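Local coordinates for xanthomonas outer protein D (Xanthomonas euvesicatoria, PDB 2OIX), which is a secreted cysteine protease of the Ulp1 (C48) family that removes SUMO from conjugated proteins, represented by an inactivated catalytic fragment, at residues 17-20 against 21-24; 47-50 against 51-55; 102-105 against 106-109; 169-172 against 173-177. The protein carries 1 engineered substitution. One frame throughout, in Å; residues are numbered along the deposited sequence.

Contact 1: residues 17-20 against 21-24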
loop_
_atom_site.group_PDB
_atom_site.type_symbol
_atom_site.label_atom_id
_atom_site.label_comp_id
_atom_site.label_asym_id
_atom_site.label_seq_id
_atom_site.Cartn_x
_atom_site.Cartn_y
_atom_site.Cartn_z
ATOM N N LEU A 17 8.016 -0.417 -10.754
ATOM C CA LEU A 17 8.133 0.890 -10.098
ATOM C C LEU A 17 9.452 1.041 -9.347
ATOM O O LEU A 17 10.168 2.028 -9.538
ATOM C CB LEU A 17 6.992 1.116 -9.076
ATOM C CG LEU A 17 6.972 2.492 -8.396
ATOM C CD1 LEU A 17 6.952 3.675 -9.412
ATOM C CD2 LEU A 17 5.776 2.537 -7.472
ATOM N N ALA A 18 9.751 0.065 -8.485
ATOM C CA ALA A 18 10.979 0.055 -7.710
ATOM C C ALA A 18 12.226 0.167 -8.608
ATOM O O ALA A 18 13.186 0.851 -8.254
ATOM C CB ALA A 18 11.044 -1.198 -6.815
ATOM N N ARG A 19 12.193 -0.476 -9.776
ATOM C CA ARG A 19 13.288 -0.382 -10.740
ATOM C C ARG A 19 13.363 1.019 -11.337
ATOM O O ARG A 19 14.464 1.568 -11.517
ATOM C CB ARG A 19 13.117 -1.408 -11.853
ATOM C CG ARG A 19 13.374 -2.837 -11.405
ATOM C CD ARG A 19 12.987 -3.837 -12.500
ATOM N NE ARG A 19 12.401 -5.057 -11.923
ATOM C CZ ARG A 19 11.319 -5.679 -12.400
ATOM N NH1 ARG A 19 10.666 -5.197 -13.461
ATOM N NH2 ARG A 19 10.878 -6.783 -11.805
ATOM N N ARG A 20 12.193 1.593 -11.645
ATOM C CA ARG A 20 12.141 2.933 -12.195
ATOM C C ARG A 20 12.685 3.973 -11.213
ATOM O O ARG A 20 13.365 4.898 -11.628
ATOM C CB ARG A 20 10.747 3.281 -12.732
ATOM C CG ARG A 20 10.355 2.458 -13.966
ATOM C CD ARG A 20 9.030 2.913 -14.551
ATOM N NE ARG A 20 7.872 2.458 -13.781
ATOM C CZ ARG A 20 7.018 3.244 -13.120
ATOM N NH1 ARG A 20 7.163 4.575 -13.104
ATOM N NH2 ARG A 20 6.017 2.683 -12.447
ATOM N N LEU A 21 12.440 3.775 -9.919
ATOM C CA LEU A 21 12.857 4.718 -8.873
ATOM C C LEU A 21 14.296 4.536 -8.368
ATOM O O LEU A 21 14.773 5.323 -7.549
ATOM C CB LEU A 21 11.895 4.635 -7.664
ATOM C CG LEU A 21 10.401 4.826 -7.929
ATOM C CD1 LEU A 21 9.643 4.912 -6.617
ATOM C CD2 LEU A 21 10.112 6.068 -8.827
ATOM N N ARG A 22 14.977 3.500 -8.842
ATOM C CA ARG A 22 16.312 3.174 -8.341
ATOM C C ARG A 22 17.312 4.335 -8.399
ATOM O O ARG A 22 17.523 4.946 -9.442
ATOM C CB ARG A 22 16.874 1.958 -9.074
ATOM C CG ARG A 22 16.632 0.673 -8.323
ATOM C CD ARG A 22 17.701 -0.330 -8.672
ATOM N NE ARG A 22 17.374 -1.089 -9.873
ATOM C CZ ARG A 22 18.258 -1.742 -10.627
ATOM N NH1 ARG A 22 19.562 -1.729 -10.333
ATOM N NH2 ARG A 22 17.827 -2.404 -11.694
ATOM N N GLY A 23 17.908 4.644 -7.253
ATOM C CA GLY A 23 18.943 5.674 -7.199
ATOM C C GLY A 23 18.433 7.086 -6.977
ATOM O O GLY A 23 19.231 7.991 -6.735
ATOM N N GLU A 24 17.113 7.286 -7.064
ATOM C CA GLU A 24 16.526 8.606 -6.826
ATOM C C GLU A 24 16.678 9.011 -5.359
ATOM O O GLU A 24 16.688 8.144 -4.476
ATOM C CB GLU A 24 15.048 8.647 -7.229
ATOM C CG GLU A 24 14.768 8.345 -8.696
ATOM C CD GLU A 24 14.964 9.547 -9.605
ATOM O OE1 GLU A 24 15.701 10.491 -9.233
ATOM O OE2 GLU A 24 14.373 9.539 -10.709
#
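L17 and L21 meet one turn apart, at the end of helix 7-20. The branches of L21 lie over the tip of L17. CD1 of L17 comes 3.9 Å from CG of L21 and 4.0 Å from CD2 of L21. CG of L17 is 4.0 Å from CD1 of L21. CG of L17 stands trans to its own N (chi1 -176°), and this carries CD1 forward along the helix to L21. One backbone bond also joins the pair. N of L21 donates to O of L17 at 2.9 Å, nearly head-on to the carbonyl (C=O...N angle 164°), although the N-H...O angle is only 146°. One residue on, the hold is looser: N of R22 gives a weak bond of 3.3 Å to O of R19.

This is where the helix gives way to a type II beta turn from L21 to E24. N of E24 bonds back to O of L21 at 3.1 Å. G23 occupies the third turn position with a positive phi, a conformation suited to a residue without CB. The side chain of R22 leans back over the helix end, with CG 3.5 Å from O of A18.

Both leucines are buried. L17 packs on I144 of helix 136-153 and on F32 of strand 30-32. L21 reaches H149, L152 and L30. R20 turns elsewhere and pairs with E145 and D16.

Contact 2: residues 47-50 against 51-55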
loop_
_atom_site.group_PDB
_atom_site.type_symbol
_atom_site.label_atom_id
_atom_site.label_comp_id
_atom_site.label_asym_id
_atom_site.label_seq_id
_atom_site.Cartn_x
_atom_site.Cartn_y
_atom_site.Cartn_z
ATOM N N ASP A 47 4.695 -19.752 12.154
ATOM C CA ASP A 47 5.848 -19.455 11.289
ATOM C C ASP A 47 5.565 -18.647 9.999
ATOM O O ASP A 47 6.468 -17.970 9.493
ATOM C CB ASP A 47 6.623 -20.714 10.937
ATOM C CG ASP A 47 8.114 -20.482 10.955
ATOM O OD1 ASP A 47 8.533 -19.305 10.832
ATOM O OD2 ASP A 47 8.861 -21.466 11.117
ATOM N N GLN A 48 4.347 -18.734 9.460
ATOM C CA GLN A 48 3.957 -17.880 8.317
ATOM C C GLN A 48 3.859 -16.409 8.770
ATOM O O GLN A 48 4.287 -15.482 8.065
ATOM C CB GLN A 48 2.601 -18.295 7.733
ATOM C CG GLN A 48 2.590 -19.588 6.873
ATOM C CD GLN A 48 1.298 -19.746 6.034
ATOM O OE1 GLN A 48 0.393 -18.906 6.110
ATOM N NE2 GLN A 48 1.213 -20.839 5.231
ATOM N N GLN A 49 3.252 -16.211 9.931
ATOM C CA GLN A 49 3.034 -14.868 10.461
ATOM C C GLN A 49 4.353 -14.232 10.918
ATOM O O GLN A 49 4.601 -13.064 10.659
ATOM C CB GLN A 49 2.005 -14.921 11.586
ATOM C CG GLN A 49 1.904 -13.666 12.409
ATOM C CD GLN A 49 0.981 -13.855 13.585
ATOM O OE1 GLN A 49 1.374 -14.386 14.637
ATOM N NE2 GLN A 49 -0.270 -13.449 13.411
ATOM N N ALA A 50 5.201 -15.026 11.566
ATOM C CA ALA A 50 6.527 -14.583 11.998
ATOM C C ALA A 50 7.369 -14.121 10.819
ATOM O O ALA A 50 7.979 -13.051 10.865
ATOM C CB ALA A 50 7.248 -15.708 12.774
ATOM N N ARG A 51 7.388 -14.929 9.761
ATOM C CA ARG A 51 8.081 -14.579 8.525
ATOM C C ARG A 51 7.562 -13.242 8.018
ATOM O O ARG A 51 8.345 -12.386 7.635
ATOM C CB ARG A 51 7.912 -15.677 7.464
ATOM C CG ARG A 51 8.518 -15.359 6.083
ATOM C CD ARG A 51 8.216 -16.485 5.066
ATOM N NE ARG A 51 8.588 -16.165 3.679
ATOM C CZ ARG A 51 7.848 -15.436 2.835
ATOM N NH1 ARG A 51 6.688 -14.907 3.225
ATOM N NH2 ARG A 51 8.279 -15.206 1.598
ATOM N N ALA A 52 6.242 -13.075 8.035
ATOM C CA ALA A 52 5.595 -11.860 7.490
ATOM C C ALA A 52 5.993 -10.673 8.340
ATOM O O ALA A 52 6.345 -9.621 7.819
ATOM C CB ALA A 52 4.077 -12.015 7.450
ATOM N N GLN A 53 5.977 -10.851 9.666
ATOM C CA GLN A 53 6.462 -9.820 10.572
ATOM C C GLN A 53 7.921 -9.400 10.293
ATOM O O GLN A 53 8.227 -8.211 10.356
ATOM C CB GLN A 53 6.258 -10.267 12.037
ATOM C CG GLN A 53 4.803 -10.076 12.418
ATOM C CD GLN A 53 4.400 -10.675 13.739
ATOM O OE1 GLN A 53 5.034 -11.615 14.253
ATOM N NE2 GLN A 53 3.326 -10.133 14.311
ATOM N N ARG A 54 8.795 -10.347 9.934
ATOM C CA ARG A 54 10.212 -10.052 9.622
ATOM C C ARG A 54 10.375 -9.280 8.323
ATOM O O ARG A 54 11.197 -8.351 8.239
ATOM C CB ARG A 54 11.021 -11.343 9.498
ATOM C CG ARG A 54 11.032 -12.218 10.733
ATOM C CD ARG A 54 11.884 -13.482 10.488
ATOM N NE ARG A 54 11.498 -14.576 11.383
ATOM C CZ ARG A 54 11.022 -15.749 10.970
ATOM N NH1 ARG A 54 10.897 -16.017 9.667
ATOM N NH2 ARG A 54 10.694 -16.670 11.870
ATOM N N LEU A 55 9.611 -9.697 7.307
ATOM C CA LEU A 55 9.687 -9.130 5.975
ATOM C C LEU A 55 9.100 -7.742 5.904
ATOM O O LEU A 55 9.468 -6.988 5.023
ATOM C CB LEU A 55 8.988 -10.028 4.952
ATOM C CG LEU A 55 9.724 -11.331 4.620
ATOM C CD1 LEU A 55 8.797 -12.263 3.888
ATOM C CD2 LEU A 55 10.963 -11.056 3.783
#
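D47 and R54 form a salt bridge along helix 46-57, on the surface of the Ulp1-type catalytic domain. The two residues are seven apart, about two helical turns. The bridge is long, 3.6 Å from OD1 of D47 to NH2 of R54. The carboxylate and guanidinium planes stand 84° apart, so no flat two-pronged pair forms. The carboxylate oxygen arrives at the guanidinium edge, near its plane.

The arm of R54 runs back over A50. Its CG is trans to the carbonyl carbon (chi1 -59°) and the chain is extended from CG to NE, which sends the head back toward D47. CG of R54 passes 3.2 Å from O of A50. O of A50 also accepts the hydrogen bond from N of R54, at 3.0 Å, one of four successive i to i+4 bonds between the two segments. The shortest runs from N of Q53 to O of Q49, at 2.8 Å.

Q49 and Q53 lie side by side on another strip of the helix, their amide planes 25° apart. Each amide is anchored elsewhere: NE2 of Q49 donates to O of L41, and NE2 of Q53 to O of H114. The buried A52 packs against V37 and M40 of helix 35-40. The methyl of A50 sits over one face of the R54 guanidinium, with CB 3.7 Å from NH2 of R54.

Contact 3: residues 102-105 against 106-109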
loop_
_atom_site.group_PDB
_atom_site.type_symbol
_atom_site.label_atom_id
_atom_site.label_comp_id
_atom_site.label_asym_id
_atom_site.label_seq_id
_atom_site.Cartn_x
_atom_site.Cartn_y
_atom_site.Cartn_z
ATOM N N PRO A 102 -17.500 -3.109 6.309
ATOM C CA PRO A 102 -16.612 -3.193 7.503
ATOM C C PRO A 102 -15.441 -4.136 7.297
ATOM O O PRO A 102 -14.400 -3.966 7.945
ATOM C CB PRO A 102 -17.525 -3.692 8.638
ATOM C CG PRO A 102 -18.794 -4.193 7.953
ATOM C CD PRO A 102 -18.851 -3.637 6.558
ATOM N N GLN A 103 -15.550 -5.078 6.358
ATOM C CA GLN A 103 -14.451 -6.034 6.205
ATOM C C GLN A 103 -13.128 -5.374 5.805
ATOM O O GLN A 103 -12.089 -5.708 6.374
ATOM C CB GLN A 103 -14.759 -7.270 5.322
ATOM C CG GLN A 103 -13.705 -8.398 5.609
ATOM C CD GLN A 103 -13.877 -9.708 4.856
ATOM O OE1 GLN A 103 -14.996 -10.121 4.528
ATOM N NE2 GLN A 103 -12.744 -10.377 4.566
ATOM N N GLN A 104 -13.171 -4.431 4.875
ATOM C CA GLN A 104 -11.918 -3.843 4.337
ATOM C C GLN A 104 -11.067 -3.128 5.396
ATOM O O GLN A 104 -9.854 -3.379 5.515
ATOM C CB GLN A 104 -12.235 -2.905 3.153
ATOM C CG GLN A 104 -10.963 -2.622 2.317
ATOM C CD GLN A 104 -10.519 -3.823 1.445
ATOM O OE1 GLN A 104 -11.263 -4.766 1.253
ATOM N NE2 GLN A 104 -9.334 -3.738 0.877
ATOM N N ARG A 105 -11.705 -2.266 6.199
ATOM C CA ARG A 105 -10.965 -1.573 7.234
ATOM C C ARG A 105 -10.516 -2.555 8.325
ATOM O O ARG A 105 -9.444 -2.391 8.874
ATOM C CB ARG A 105 -11.778 -0.419 7.817
ATOM C CG ARG A 105 -11.118 0.292 8.965
ATOM C CD ARG A 105 -9.799 0.993 8.632
ATOM N NE ARG A 105 -9.170 1.408 9.886
ATOM C CZ ARG A 105 -9.086 2.660 10.336
ATOM N NH1 ARG A 105 -9.542 3.691 9.629
ATOM N NH2 ARG A 105 -8.518 2.876 11.501
ATOM N N TYR A 106 -11.321 -3.585 8.592
ATOM C CA TYR A 106 -10.911 -4.675 9.476
ATOM C C TYR A 106 -9.588 -5.328 9.042
ATOM O O TYR A 106 -8.686 -5.512 9.852
ATOM C CB TYR A 106 -12.025 -5.713 9.559
ATOM C CG TYR A 106 -11.644 -6.935 10.357
ATOM C CD1 TYR A 106 -11.426 -6.845 11.732
ATOM C CD2 TYR A 106 -11.519 -8.177 9.740
ATOM C CE1 TYR A 106 -11.088 -7.963 12.492
ATOM C CE2 TYR A 106 -11.178 -9.313 10.492
ATOM C CZ TYR A 106 -10.956 -9.181 11.862
ATOM O OH TYR A 106 -10.636 -10.292 12.606
ATOM N N LEU A 107 -9.493 -5.689 7.765
ATOM C CA LEU A 107 -8.272 -6.266 7.203
ATOM C C LEU A 107 -7.099 -5.282 7.395
ATOM O O LEU A 107 -6.057 -5.703 7.859
ATOM C CB LEU A 107 -8.458 -6.615 5.709
ATOM C CG LEU A 107 -9.463 -7.736 5.375
ATOM C CD1 LEU A 107 -9.669 -7.878 3.867
ATOM C CD2 LEU A 107 -8.947 -9.045 5.965
ATOM N N ALA A 108 -7.280 -3.993 7.056
ATOM C CA ALA A 108 -6.225 -2.963 7.326
ATOM C C ALA A 108 -5.830 -2.859 8.829
ATOM O O ALA A 108 -4.651 -2.661 9.182
ATOM C CB ALA A 108 -6.667 -1.594 6.797
ATOM N N ASP A 109 -6.829 -3.002 9.702
ATOM C CA ASP A 109 -6.624 -2.875 11.122
ATOM C C ASP A 109 -5.877 -4.073 11.666
ATOM O O ASP A 109 -5.031 -3.940 12.545
ATOM C CB ASP A 109 -7.962 -2.720 11.850
ATOM C CG ASP A 109 -8.516 -1.316 11.733
ATOM O OD1 ASP A 109 -7.764 -0.414 11.294
ATOM O OD2 ASP A 109 -9.698 -1.114 12.084
#
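R105 reaches one turn along helix 102-114 to grip D109. CB of R105 lies 3.3 Å from N of Y106, the next residue. CG is trans to the backbone N (chi1 176°), and the chain then bends at chi2 (63°), which turns it along the helix toward D109. CG of R105 comes 3.7 Å from OD2 of D109, and CD is close to both carboxylate oxygens. NE of R105 makes the main bond of the salt bridge, 2.7 Å to OD1 of D109 and nearly straight at 168°. OD1 is met on its syn side, but from out of the carboxylate plane, and lies close to the guanidinium plane. The guanidinium and carboxylate planes are close to perpendicular. NH2 of R105 adds only a weak bond to OD1 of D109, at 3.4 Å, and makes weak bonds to O of T122 and O of Y119. NH1 turns to a second carboxylate, that of E124. Two acidic partners would therefore share the positive charge.

The backbone ties the same two residues as well, with N of D109 bonded to O of R105 at 2.8 Å. On another side of the helix, NE2 of Q103 lies 4.0 Å from CD1 of L107.

The helix is the crossover of a beta-alpha-beta unit between strands 90-94 and 123-125. E124 belongs to the second of these strands. R105 and A108 pack on H93 of the first, while L107 rests on I69 and Q71 of strand 64-71. The buried amide of Q104 bonds to S77 and Q71, fastening the helix to strands 75-82 and 64-71.

Contact 4: residues 169-172 against 173-177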
loop_
_atom_site.group_PDB
_atom_site.type_symbol
_atom_site.label_atom_id
_atom_site.label_comp_id
_atom_site.label_asym_id
_atom_site.label_seq_id
_atom_site.Cartn_x
_atom_site.Cartn_y
_atom_site.Cartn_z
ATOM N N PRO A 169 -6.728 7.001 -11.861
ATOM C CA PRO A 169 -6.202 5.718 -12.294
ATOM C C PRO A 169 -6.635 5.446 -13.714
ATOM O O PRO A 169 -7.722 5.850 -14.118
ATOM C CB PRO A 169 -6.900 4.713 -11.371
ATOM C CG PRO A 169 -7.458 5.529 -10.251
ATOM C CD PRO A 169 -7.778 6.843 -10.842
ATOM N N ASP A 170 -5.794 4.742 -14.460
ATOM C CA ASP A 170 -6.130 4.372 -15.836
ATOM C C ASP A 170 -5.669 2.956 -16.123
ATOM O O ASP A 170 -4.520 2.610 -15.873
ATOM C CB ASP A 170 -5.504 5.352 -16.829
ATOM C CG ASP A 170 -4.011 5.534 -16.602
ATOM O OD1 ASP A 170 -3.588 6.661 -16.268
ATOM O OD2 ASP A 170 -3.259 4.547 -16.763
ATOM N N ARG A 171 -6.551 2.135 -16.678
ATOM C CA ARG A 171 -6.159 0.755 -16.894
ATOM C C ARG A 171 -5.035 0.718 -17.932
ATOM O O ARG A 171 -4.052 -0.004 -17.763
ATOM C CB ARG A 171 -7.358 -0.106 -17.272
ATOM C CG ARG A 171 -7.059 -1.584 -17.416
ATOM C CD ARG A 171 -6.281 -2.183 -16.223
ATOM N NE ARG A 171 -6.641 -3.594 -16.087
ATOM C CZ ARG A 171 -7.434 -4.082 -15.136
ATOM N NH1 ARG A 171 -7.935 -3.294 -14.179
ATOM N NH2 ARG A 171 -7.701 -5.375 -15.129
ATOM N N GLY A 172 -5.176 1.561 -18.955
ATOM C CA GLY A 172 -4.204 1.721 -20.039
ATOM C C GLY A 172 -2.723 1.783 -19.699
ATOM O O GLY A 172 -1.946 0.958 -20.181
ATOM N N LEU A 173 -2.314 2.759 -18.890
ATOM C CA LEU A 173 -0.883 2.936 -18.613
ATOM C C LEU A 173 -0.387 1.860 -17.642
ATOM O O LEU A 173 0.789 1.498 -17.651
ATOM C CB LEU A 173 -0.569 4.352 -18.093
ATOM C CG LEU A 173 0.769 4.566 -17.357
ATOM C CD1 LEU A 173 1.913 4.890 -18.320
ATOM C CD2 LEU A 173 0.668 5.634 -16.260
ATOM N N ILE A 174 -1.294 1.348 -16.825
ATOM C CA ILE A 174 -0.981 0.194 -15.993
ATOM C C ILE A 174 -0.685 -1.015 -16.888
ATOM O O ILE A 174 0.334 -1.674 -16.719
ATOM C CB ILE A 174 -2.090 -0.109 -14.951
ATOM C CG1 ILE A 174 -1.995 0.894 -13.788
ATOM C CG2 ILE A 174 -1.918 -1.528 -14.354
ATOM C CD1 ILE A 174 -3.208 0.933 -12.884
ATOM N N ARG A 175 -1.571 -1.283 -17.837
ATOM C CA ARG A 175 -1.358 -2.321 -18.843
ATOM C C ARG A 175 -0.043 -2.146 -19.606
ATOM O O ARG A 175 0.673 -3.117 -19.840
ATOM C CB ARG A 175 -2.518 -2.338 -19.842
ATOM C CG ARG A 175 -3.762 -3.003 -19.308
ATOM C CD ARG A 175 -4.826 -3.248 -20.382
ATOM N NE ARG A 175 -6.027 -3.734 -19.712
ATOM C CZ ARG A 175 -7.111 -4.223 -20.305
ATOM N NH1 ARG A 175 -7.183 -4.320 -21.634
ATOM N NH2 ARG A 175 -8.129 -4.631 -19.548
ATOM N N ASP A 176 0.262 -0.908 -19.983
ATOM C CA ASP A 176 1.501 -0.586 -20.693
ATOM C C ASP A 176 2.729 -0.877 -19.836
ATOM O O ASP A 176 3.724 -1.396 -20.333
ATOM C CB ASP A 176 1.514 0.888 -21.107
ATOM C CG ASP A 176 0.952 1.114 -22.497
ATOM O OD1 ASP A 176 0.209 0.249 -23.009
ATOM O OD2 ASP A 176 1.250 2.184 -23.062
ATOM N N ARG A 177 2.661 -0.514 -18.559
ATOM C CA ARG A 177 3.748 -0.785 -17.616
ATOM C C ARG A 177 3.881 -2.266 -17.305
ATOM O O ARG A 177 4.998 -2.773 -17.191
ATOM C CB ARG A 177 3.606 0.047 -16.337
ATOM C CG ARG A 177 4.419 1.332 -16.405
ATOM C CD ARG A 177 3.790 2.419 -15.596
ATOM N NE ARG A 177 4.505 3.681 -15.764
ATOM C CZ ARG A 177 4.199 4.807 -15.114
ATOM N NH1 ARG A 177 3.175 4.840 -14.236
ATOM N NH2 ARG A 177 4.915 5.908 -15.350
#
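CG of D170 sits between its own N and carbonyl carbon (chi1 52°), and this turns the carboxylate forward, to the N of L173. The result is an N-cap at the start of helix 171-179. N of L173 donates to OD2 of D170 at 2.9 Å, from above the carboxylate plane (36° out of it). The negative charge would also suit the positive end of the helix dipole. CB of L173 is close to the same oxygen.

R171 has its CG trans to N and a bend at chi2 (50°), which brings its chain across that of R175. Their backbones are joined, N of R175 to O of R171, at 2.8 Å. The next bond runs from N of D176 to O of G172, at 2.9 Å.

NH1 of R171 pairs with D138 of helix 136-153, and NH2 donates to O of S3. I174, the buried residue here, packs on D138 and on Y13 of helix 7-20. The helix thus lies against both of these helices. The two arginines bring like charges close, NE of R171 to NE of R175 at 3.7 Å, while NE of R175 also lies 3.3 Å from CG of R171.

All four contacts are local, within one helix or at its end. Contacts 1 and 3 are partly buried; contacts 2 and 4 lie at the surface. Contacts 1 and 4 both pack on helix 136-153, and they touch where the like-charged heads of R20 and R177 come close. Contacts 2 and 4 lie on opposite sides of the chain's centre. Q53 of contact 2 bonds to O of H114, the last residue of the helix that carries contact 3. The chemistry follows the place. Leucines fill the helix end in contact 1, and an aspartate caps the helix start in contact 4. Contacts 2 and 3 each carry an ion pair within one helix, long in the first and short in the second.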